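Local coordinates for water-Soluble Chlorophyll Protein (Brassica oleracea var. botrytis, PDB 6S2Z), which binds chlorophyll, here chlorophyll b, as a water-soluble tetramer of Kunitz-type beta-trefoil subunits, and probably serves as a carrier that limits photooxidation of the pigment, at residues Val31-Asn36 / Gly149-Ala154; Leu43-Thr48 / Pro155-Thr160. All coordinates share one frame; numbering follows the deposited sequence.

Contact 1: residues Val31-Asn36 / Gly149-Ala154; sequences VPAAIN and GPWLGA. With CHL (chlorophyll b), chain B.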
loop_
_atom_site.group_PDB
_atom_site.type_symbol
_atom_site.label_atom_id
_atom_site.label_comp_id
_atom_site.label_asym_id
_atom_site.label_seq_id
_atom_site.Cartn_x
_atom_site.Cartn_y
_atom_site.Cartn_z
ATOM N N VAL A 31 -8.512 -4.775 15.992
ATOM C CA VAL A 31 -7.128 -4.505 15.628
ATOM C C VAL A 31 -7.037 -3.101 15.059
ATOM O O VAL A 31 -8.033 -2.571 14.573
ATOM C CB VAL A 31 -6.583 -5.534 14.609
ATOM C CG1 VAL A 31 -6.543 -6.958 15.173
ATOM C CG2 VAL A 31 -7.324 -5.476 13.278
ATOM N N PRO A 32 -5.838 -2.466 15.112
ATOM C CA PRO A 32 -5.572 -1.253 14.343
ATOM C C PRO A 32 -5.616 -1.575 12.857
ATOM O O PRO A 32 -5.092 -2.606 12.433
ATOM C CB PRO A 32 -4.138 -0.830 14.715
ATOM C CG PRO A 32 -3.840 -1.601 15.982
ATOM C CD PRO A 32 -4.692 -2.856 15.955
ATOM N N ALA A 33 -6.226 -0.660 12.087
ATOM C CA ALA A 33 -6.182 -0.666 10.632
ATOM C C ALA A 33 -6.484 0.740 10.121
ATOM O O ALA A 33 -7.274 1.460 10.724
ATOM C CB ALA A 33 -7.142 -1.668 10.045
ATOM N N ALA A 34 -5.806 1.130 9.030
ATOM C CA ALA A 34 -6.022 2.425 8.412
ATOM C C ALA A 34 -7.448 2.505 7.878
ATOM O O ALA A 34 -7.977 1.528 7.325
ATOM C CB ALA A 34 -5.005 2.661 7.317
ATOM N N ILE A 35 -8.055 3.681 8.089
ATOM C CA ILE A 35 -9.359 4.013 7.549
ATOM C C ILE A 35 -9.177 5.070 6.462
ATOM O O ILE A 35 -10.104 5.388 5.732
ATOM C CB ILE A 35 -10.331 4.487 8.658
ATOM C CG1 ILE A 35 -9.724 5.560 9.562
ATOM C CG2 ILE A 35 -10.841 3.321 9.484
ATOM C CD1 ILE A 35 -10.700 6.139 10.547
ATOM N N ASN A 36 -7.995 5.673 6.384
ATOM C CA ASN A 36 -7.750 6.578 5.276
ATOM C C ASN A 36 -6.454 6.123 4.599
ATOM O O ASN A 36 -5.640 5.416 5.197
ATOM C CB ASN A 36 -7.851 8.048 5.723
ATOM C CG ASN A 36 -7.814 9.033 4.565
ATOM O OD1 ASN A 36 -8.626 8.947 3.643
ATOM N ND2 ASN A 36 -6.848 9.949 4.565
ATOM N N GLY A 149 -16.378 -1.544 6.574
ATOM C CA GLY A 149 -15.335 -0.556 6.325
ATOM C C GLY A 149 -14.545 -0.868 5.050
ATOM O O GLY A 149 -14.970 -1.680 4.216
ATOM N N PRO A 150 -13.351 -0.257 4.872
ATOM C CA PRO A 150 -12.583 -0.410 3.639
ATOM C C PRO A 150 -11.775 -1.703 3.469
ATOM O O PRO A 150 -11.198 -1.926 2.414
ATOM C CB PRO A 150 -11.711 0.858 3.670
ATOM C CG PRO A 150 -11.418 1.019 5.145
ATOM C CD PRO A 150 -12.728 0.684 5.819
ATOM N N TRP A 151 -11.772 -2.584 4.464
ATOM C CA TRP A 151 -11.023 -3.820 4.329
ATOM C C TRP A 151 -11.987 -4.976 4.092
ATOM O O TRP A 151 -12.290 -5.729 5.020
ATOM C CB TRP A 151 -10.142 -4.055 5.565
ATOM C CG TRP A 151 -9.049 -3.042 5.719
ATOM C CD1 TRP A 151 -9.068 -1.925 6.509
ATOM C CD2 TRP A 151 -7.768 -3.047 5.060
ATOM N NE1 TRP A 151 -7.889 -1.242 6.385
ATOM C CE2 TRP A 151 -7.074 -1.903 5.500
ATOM C CE3 TRP A 151 -7.145 -3.900 4.144
ATOM C CZ2 TRP A 151 -5.797 -1.583 5.047
ATOM C CZ3 TRP A 151 -5.876 -3.585 3.713
ATOM C CH2 TRP A 151 -5.217 -2.444 4.152
ATOM N N LEU A 152 -12.464 -5.095 2.839
ATOM C CA LEU A 152 -13.401 -6.119 2.402
ATOM C C LEU A 152 -14.666 -6.040 3.245
ATOM O O LEU A 152 -15.259 -7.058 3.589
ATOM C CB LEU A 152 -12.750 -7.499 2.548
ATOM C CG LEU A 152 -11.434 -7.708 1.789
ATOM C CD1 LEU A 152 -10.655 -8.857 2.427
ATOM C CD2 LEU A 152 -11.686 -7.967 0.292
ATOM N N GLY A 153 -15.037 -4.815 3.612
ATOM C CA GLY A 153 -16.202 -4.555 4.432
ATOM C C GLY A 153 -16.073 -5.076 5.863
ATOM O O GLY A 153 -17.083 -5.242 6.533
ATOM N N ALA A 154 -14.854 -5.352 6.332
ATOM C CA ALA A 154 -14.653 -5.780 7.716
ATOM C C ALA A 154 -15.219 -4.735 8.680
ATOM O O ALA A 154 -15.019 -3.529 8.501
ATOM C CB ALA A 154 -13.185 -6.006 7.974
HETATM MG MG CHL B . -3.376 -3.572 11.460
HETATM C CHA CHL B . -4.889 -6.585 11.069
HETATM C CHB CHL B . -4.185 -2.904 8.253
HETATM C CHC CHL B . -1.378 -0.845 11.576
HETATM C CHD CHL B . -1.875 -4.757 14.399
HETATM N NA CHL B . -4.520 -4.423 10.033
HETATM C C1A CHL B . -5.127 -5.517 10.088
HETATM C C2A CHL B . -6.064 -5.783 8.983
HETATM C C3A CHL B . -5.681 -4.718 8.015
HETATM C C4A CHL B . -4.723 -3.955 8.815
HETATM C CMA CHL B . -4.999 -5.313 6.811
HETATM C CAA CHL B . -7.532 -5.905 9.368
HETATM C CBA CHL B . -8.503 -6.009 8.221
HETATM C CGA CHL B . -8.811 -7.373 7.680
HETATM O O1A CHL B . -9.617 -8.039 8.181
HETATM O O2A CHL B . -8.191 -7.830 6.487
HETATM N NB CHL B . -2.886 -2.077 10.120
HETATM C C1B CHL B . -3.257 -1.952 8.855
HETATM C C2B CHL B . -2.705 -0.830 8.107
HETATM C C3B CHL B . -1.876 -0.241 9.117
HETATM C C4B CHL B . -2.061 -1.074 10.298
HETATM C CMB CHL B . -2.925 -0.425 6.689
HETATM C CAB CHL B . -1.034 0.961 9.005
HETATM C CBB CHL B . -0.228 1.169 8.034
HETATM N NC CHL B . -1.891 -2.901 12.748
HETATM C C1C CHL B . -1.175 -1.806 12.654
HETATM C C2C CHL B . -0.213 -1.623 13.735
HETATM C C3C CHL B . -0.353 -2.759 14.569
HETATM C C4C CHL B . -1.394 -3.480 13.855
HETATM C CMC CHL B . 0.759 -0.553 13.998
HETATM O OMC CHL B . 0.836 0.409 13.323
HETATM C CAC CHL B . 0.410 -3.097 15.812
HETATM C CBC CHL B . 1.660 -3.821 15.475
HETATM N ND CHL B . -3.345 -5.273 12.588
HETATM C C1D CHL B . -2.740 -5.679 13.676
HETATM C C2D CHL B . -3.068 -7.077 14.029
HETATM C C3D CHL B . -3.972 -7.384 12.936
HETATM C C4D CHL B . -4.057 -6.331 12.198
HETATM C CMD CHL B . -2.733 -8.003 15.158
HETATM C CAD CHL B . -4.807 -8.453 12.363
HETATM O OBD CHL B . -4.976 -9.582 12.858
HETATM C CBD CHL B . -5.440 -7.953 11.135
HETATM C CGD CHL B . -5.181 -8.842 9.969
HETATM O O1D CHL B . -6.047 -9.429 9.447
HETATM O O2D CHL B . -3.900 -9.045 9.440
HETATM C CED CHL B . -3.654 -10.083 8.568
HETATM C C1 CHL B . -7.637 -9.084 6.215
HETATM C C2 CHL B . -7.158 -9.004 4.807
HETATM C C3 CHL B . -6.070 -9.643 4.395
HETATM C C4 CHL B . -5.321 -10.495 5.321
HETATM C C5 CHL B . -5.597 -9.528 3.003
HETATM C C6 CHL B . -4.231 -8.899 2.982
HETATM C C7 CHL B . -4.094 -7.645 3.805
HETATM C C8 CHL B . -2.674 -7.122 3.721
HETATM C C9 CHL B . -1.883 -7.386 4.982
HETATM C C10 CHL B . -2.646 -5.660 3.343
HETATM C C11 CHL B . -3.013 -5.522 1.907
HETATM C C12 CHL B . -2.522 -4.196 1.410
HETATM C C13 CHL B . -3.263 -3.720 0.180
HETATM C C14 CHL B . -2.973 -4.570 -1.029
HETATM C C15 CHL B . -2.886 -2.284 -0.102
HETATM C C16 CHL B . -3.861 -1.635 -1.068
HETATM C C17 CHL B . -3.473 -0.206 -1.407
HETATM C C18 CHL B . -4.652 0.528 -2.001
HETATM C C19 CHL B . -4.693 1.935 -1.516
HETATM C C20 CHL B . -4.504 0.556 -3.478
#
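The indole of Trp151 overlaps Ala33 and Ala34 with its pyrrole part and turns one face to the C3A corner of ring A of chlorophyll b and its methyl CMA. The contact joins strand 30-33 of the Kunitz-type beta-trefoil, with the residues just after it, to the turn linking strands 142-148 and 155-160. That turn, Trp151 to Ala154, is type I' and is closed by the bond from Ala154 N to Trp151 O.

One hydrogen bond crosses between the segments. Trp151 NE1 donates to Ala34 O over 2.9 Å, with 152° at the hydrogen. The indole nitrogen lies in the carbonyl plane, and the oxygen stays only 15° out of the ring plane, so the bond occupies the indole edge and fixes the rotation of the ring. The CB of Trp151 points toward 31-36, and CG, anti to the carbonyl carbon (chi1 -66°), brings NE1 to Ala34 O. Ala33 CB touches the same region obliquely, 4.0 Å from Trp151 CD1, while Pro150 CG approaches Ala34 O more loosely at 4.1 Å.

Strand 30-33 supplies part of the chlorophyll pocket. Pro32 O is the axial ligand of the magnesium at 2.2 Å, so a backbone carbonyl does the work often given to a histidine. Beside it, Val31 CG1 packs on chlorophyll C3D at 3.4 Å and Pro32 CB lies 3.6 Å from the pyrrole nitrogen NC. The methyl of Ala33, CB, lies against C4A.

Assembly contacts continue beyond: Pro150 packs on Asn36 of the second subunit, Trp151 on Ile37 of that subunit, and a further chlorophyll b touches Ala34. Chlorophyll C3A stands 3.9 Å above the indole plane, over its centre, while CZ2 of Trp151 comes within 3.5 Å of the methyl CMB.

Contact 2: residues Leu43-Thr48 / Pro155-Thr160; sequences LGITQT and PQLIAT. With CHL (chlorophyll b), chain B.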
loop_
_atom_site.group_PDB
_atom_site.type_symbol
_atom_site.label_atom_id
_atom_site.label_comp_id
_atom_site.label_asym_id
_atom_site.label_seq_id
_atom_site.Cartn_x
_atom_site.Cartn_y
_atom_site.Cartn_z
ATOM N N LEU A 43 -4.794 5.882 12.842
ATOM C CA LEU A 43 -5.382 4.608 12.473
ATOM C C LEU A 43 -6.796 4.493 13.030
ATOM O O LEU A 43 -7.096 5.062 14.076
ATOM C CB LEU A 43 -4.506 3.468 13.018
ATOM C CG LEU A 43 -3.088 3.428 12.438
ATOM C CD1 LEU A 43 -2.153 2.583 13.291
ATOM C CD2 LEU A 43 -3.109 2.951 10.983
ATOM N N GLY A 44 -7.633 3.687 12.370
ATOM C CA GLY A 44 -8.910 3.314 12.952
ATOM C C GLY A 44 -8.824 1.936 13.589
ATOM O O GLY A 44 -7.729 1.408 13.759
ATOM N N ILE A 45 -9.983 1.365 13.935
ATOM C CA ILE A 45 -10.065 0.082 14.613
ATOM C C ILE A 45 -11.100 -0.752 13.880
ATOM O O ILE A 45 -12.140 -0.248 13.479
ATOM C CB ILE A 45 -10.417 0.237 16.110
ATOM C CG1 ILE A 45 -9.564 1.318 16.773
ATOM C CG2 ILE A 45 -10.295 -1.096 16.844
ATOM C CD1 ILE A 45 -9.745 1.393 18.293
ATOM N N THR A 46 -10.779 -2.028 13.682
ATOM C CA THR A 46 -11.484 -2.884 12.755
ATOM C C THR A 46 -11.593 -4.253 13.422
ATOM O O THR A 46 -10.711 -4.635 14.203
ATOM C CB THR A 46 -10.682 -2.977 11.443
ATOM O OG1 THR A 46 -10.483 -1.645 10.962
ATOM C CG2 THR A 46 -11.361 -3.817 10.386
ATOM N N GLN A 47 -12.661 -5.004 13.101
ATOM C CA GLN A 47 -12.625 -6.416 13.440
ATOM C C GLN A 47 -11.954 -7.141 12.289
ATOM O O GLN A 47 -12.398 -7.022 11.151
ATOM C CB GLN A 47 -14.010 -7.006 13.711
ATOM C CG GLN A 47 -13.930 -8.481 14.084
ATOM C CD GLN A 47 -15.250 -9.219 14.100
ATOM O OE1 GLN A 47 -16.284 -8.715 13.654
ATOM N NE2 GLN A 47 -15.216 -10.444 14.608
ATOM N N THR A 48 -10.897 -7.894 12.579
ATOM C CA THR A 48 -10.300 -8.673 11.504
ATOM C C THR A 48 -11.309 -9.728 11.065
ATOM O O THR A 48 -12.031 -10.249 11.903
ATOM C CB THR A 48 -8.954 -9.304 11.905
ATOM O OG1 THR A 48 -8.521 -10.122 10.809
ATOM C CG2 THR A 48 -9.011 -10.159 13.154
ATOM N N PRO A 155 -15.951 -5.139 9.743
ATOM C CA PRO A 155 -16.518 -4.169 10.685
ATOM C C PRO A 155 -15.516 -3.091 11.102
ATOM O O PRO A 155 -14.428 -3.400 11.585
ATOM C CB PRO A 155 -16.860 -5.065 11.879
ATOM C CG PRO A 155 -17.267 -6.366 11.237
ATOM C CD PRO A 155 -16.293 -6.535 10.082
ATOM N N GLN A 156 -15.922 -1.819 10.953
ATOM C CA GLN A 156 -15.097 -0.663 11.276
ATOM C C GLN A 156 -15.776 0.122 12.402
ATOM O O GLN A 156 -16.919 0.538 12.244
ATOM C CB GLN A 156 -14.966 0.181 10.007
ATOM C CG GLN A 156 -13.970 1.321 10.100
ATOM C CD GLN A 156 -12.571 0.759 10.177
ATOM O OE1 GLN A 156 -12.192 -0.120 9.388
ATOM N NE2 GLN A 156 -11.797 1.252 11.144
ATOM N N LEU A 157 -15.065 0.340 13.522
ATOM C CA LEU A 157 -15.656 0.916 14.728
ATOM C C LEU A 157 -15.980 2.412 14.557
ATOM O O LEU A 157 -15.138 3.207 14.121
ATOM C CB LEU A 157 -14.719 0.699 15.922
ATOM C CG LEU A 157 -14.910 -0.578 16.734
ATOM C CD1 LEU A 157 -14.473 -1.819 15.975
ATOM C CD2 LEU A 157 -14.145 -0.485 18.048
ATOM N N ILE A 158 -17.202 2.781 14.949
ATOM C CA ILE A 158 -17.739 4.138 14.919
ATOM C C ILE A 158 -18.490 4.362 16.236
ATOM O O ILE A 158 -18.707 3.418 17.005
ATOM C CB ILE A 158 -18.674 4.355 13.708
ATOM C CG1 ILE A 158 -19.868 3.390 13.756
ATOM C CG2 ILE A 158 -17.924 4.244 12.376
ATOM C CD1 ILE A 158 -20.993 3.732 12.802
ATOM N N ALA A 159 -18.836 5.627 16.515
ATOM C CA ALA A 159 -19.761 5.996 17.581
ATOM C C ALA A 159 -21.089 6.371 16.928
ATOM O O ALA A 159 -21.105 7.091 15.932
ATOM C CB ALA A 159 -19.189 7.148 18.378
ATOM N N THR A 160 -22.194 5.836 17.460
ATOM C CA THR A 160 -23.454 5.822 16.729
ATOM C C THR A 160 -24.630 5.821 17.707
ATOM O O THR A 160 -24.540 5.279 18.809
ATOM C CB THR A 160 -23.535 4.625 15.768
ATOM O OG1 THR A 160 -24.785 4.635 15.078
ATOM C CG2 THR A 160 -23.417 3.282 16.450
HETATM MG MG CHL B . -3.376 -3.572 11.460
HETATM C CHA CHL B . -4.889 -6.585 11.069
HETATM C CHB CHL B . -4.185 -2.904 8.253
HETATM C CHC CHL B . -1.378 -0.845 11.576
HETATM C CHD CHL B . -1.875 -4.757 14.399
HETATM N NA CHL B . -4.520 -4.423 10.033
HETATM C C1A CHL B . -5.127 -5.517 10.088
HETATM C C2A CHL B . -6.064 -5.783 8.983
HETATM C C3A CHL B . -5.681 -4.718 8.015
HETATM C C4A CHL B . -4.723 -3.955 8.815
HETATM C CMA CHL B . -4.999 -5.313 6.811
HETATM C CAA CHL B . -7.532 -5.905 9.368
HETATM C CBA CHL B . -8.503 -6.009 8.221
HETATM C CGA CHL B . -8.811 -7.373 7.680
HETATM O O1A CHL B . -9.617 -8.039 8.181
HETATM O O2A CHL B . -8.191 -7.830 6.487
HETATM N NB CHL B . -2.886 -2.077 10.120
HETATM C C1B CHL B . -3.257 -1.952 8.855
HETATM C C2B CHL B . -2.705 -0.830 8.107
HETATM C C3B CHL B . -1.876 -0.241 9.117
HETATM C C4B CHL B . -2.061 -1.074 10.298
HETATM C CMB CHL B . -2.925 -0.425 6.689
HETATM C CAB CHL B . -1.034 0.961 9.005
HETATM C CBB CHL B . -0.228 1.169 8.034
HETATM N NC CHL B . -1.891 -2.901 12.748
HETATM C C1C CHL B . -1.175 -1.806 12.654
HETATM C C2C CHL B . -0.213 -1.623 13.735
HETATM C C3C CHL B . -0.353 -2.759 14.569
HETATM C C4C CHL B . -1.394 -3.480 13.855
HETATM C CMC CHL B . 0.759 -0.553 13.998
HETATM O OMC CHL B . 0.836 0.409 13.323
HETATM C CAC CHL B . 0.410 -3.097 15.812
HETATM C CBC CHL B . 1.660 -3.821 15.475
HETATM N ND CHL B . -3.345 -5.273 12.588
HETATM C C1D CHL B . -2.740 -5.679 13.676
HETATM C C2D CHL B . -3.068 -7.077 14.029
HETATM C C3D CHL B . -3.972 -7.384 12.936
HETATM C C4D CHL B . -4.057 -6.331 12.198
HETATM C CMD CHL B . -2.733 -8.003 15.158
HETATM C CAD CHL B . -4.807 -8.453 12.363
HETATM O OBD CHL B . -4.976 -9.582 12.858
HETATM C CBD CHL B . -5.440 -7.953 11.135
HETATM C CGD CHL B . -5.181 -8.842 9.969
HETATM O O1D CHL B . -6.047 -9.429 9.447
HETATM O O2D CHL B . -3.900 -9.045 9.440
HETATM C CED CHL B . -3.654 -10.083 8.568
HETATM C C1 CHL B . -7.637 -9.084 6.215
HETATM C C2 CHL B . -7.158 -9.004 4.807
HETATM C C3 CHL B . -6.070 -9.643 4.395
HETATM C C4 CHL B . -5.321 -10.495 5.321
HETATM C C5 CHL B . -5.597 -9.528 3.003
HETATM C C6 CHL B . -4.231 -8.899 2.982
HETATM C C7 CHL B . -4.094 -7.645 3.805
HETATM C C8 CHL B . -2.674 -7.122 3.721
HETATM C C9 CHL B . -1.883 -7.386 4.982
HETATM C C10 CHL B . -2.646 -5.660 3.343
HETATM C C11 CHL B . -3.013 -5.522 1.907
HETATM C C12 CHL B . -2.522 -4.196 1.410
HETATM C C13 CHL B . -3.263 -3.720 0.180
HETATM C C14 CHL B . -2.973 -4.570 -1.029
HETATM C C15 CHL B . -2.886 -2.284 -0.102
HETATM C C16 CHL B . -3.861 -1.635 -1.068
HETATM C C17 CHL B . -3.473 -0.206 -1.407
HETATM C C18 CHL B . -4.652 0.528 -2.001
HETATM C C19 CHL B . -4.693 1.935 -1.516
HETATM C C20 CHL B . -4.504 0.556 -3.478
HETATM O O HOH W 1 -12.207 2.980 13.233
#
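Gln156 meets Ile45 and Thr46 through its whole outer half. From CB the chain leaves with CG anti to the backbone N (chi1 -171°) and then bends at chi2, which brings the amide alongside the Thr46 hydroxyl. CG passes Ile45 O at 4.2 Å, and CD lies close to Thr46 OG1. OE1 accepts a hydrogen bond from Thr46 OG1 at 2.8 Å; the hydroxyl is tilted 33° from the carbonyl plane of the amide. On the other branch, NE2 donates to a water 2.7 Å away, which also accepts from Ile45 N. NE2 is near Ile45 O too, but at a poor angle for a bond.

Backbone evidence identifies one antiparallel bridge, Thr46 with Gln156, a non-hydrogen-bonded pair flanked by two bonds. It joins the two-stranded and four-stranded sheets of the Kunitz-type beta-trefoil, and Thr48, ending 43-48, reaches chlorophyll b. Leu157 N reaches Ile45 O over 3.0 Å and is nearly straight. Gln47 N reaches Pro155 O over 2.8 Å, and that same oxygen takes a CA-H...O contact from Thr46 CA. Ile45 CG2 touches Leu157 CD2 at 4.1 Å, and the Pro155 ring lies against CB and OE1 of Gln47, whose NE2 is bonded to Gly28 O and Ser25 OG.

The N-to-C directions of the short strand segments 44-47 and 155-160 differ by 134°, and their axes approach to 4.8 Å. Strand 44-47 pairs on with strand 30-33, and 155-160 with 142-148, while Ile111 of strand 111-113 packs on both Ile45 and Leu157.

How the contacts relate
Contacts 1 and 2 interlock, their centres about 7 Å apart. Strand 30-33 of contact 1 pairs with strand 44-47 of contact 2 through two probable hydrogen bonds, Ala33 O to Gly44 N and Val31 N to Thr46 O, each 2.8 Å. The turn 149-154 runs directly into strand 155-160, and Ala154 CB packs on Gln47 O at 3.4 Å. Both contacts touch the same chlorophyll b. Contact 1 supplies the magnesium ligand and part of the packing surface for the macrocycle, whereas contact 2 adds Leu43 CD2 near the vinyl carbon CAB, at 3.5 Å, and Thr48 OG1, which donates to the ester carbonyl oxygen O1D at 2.9 Å.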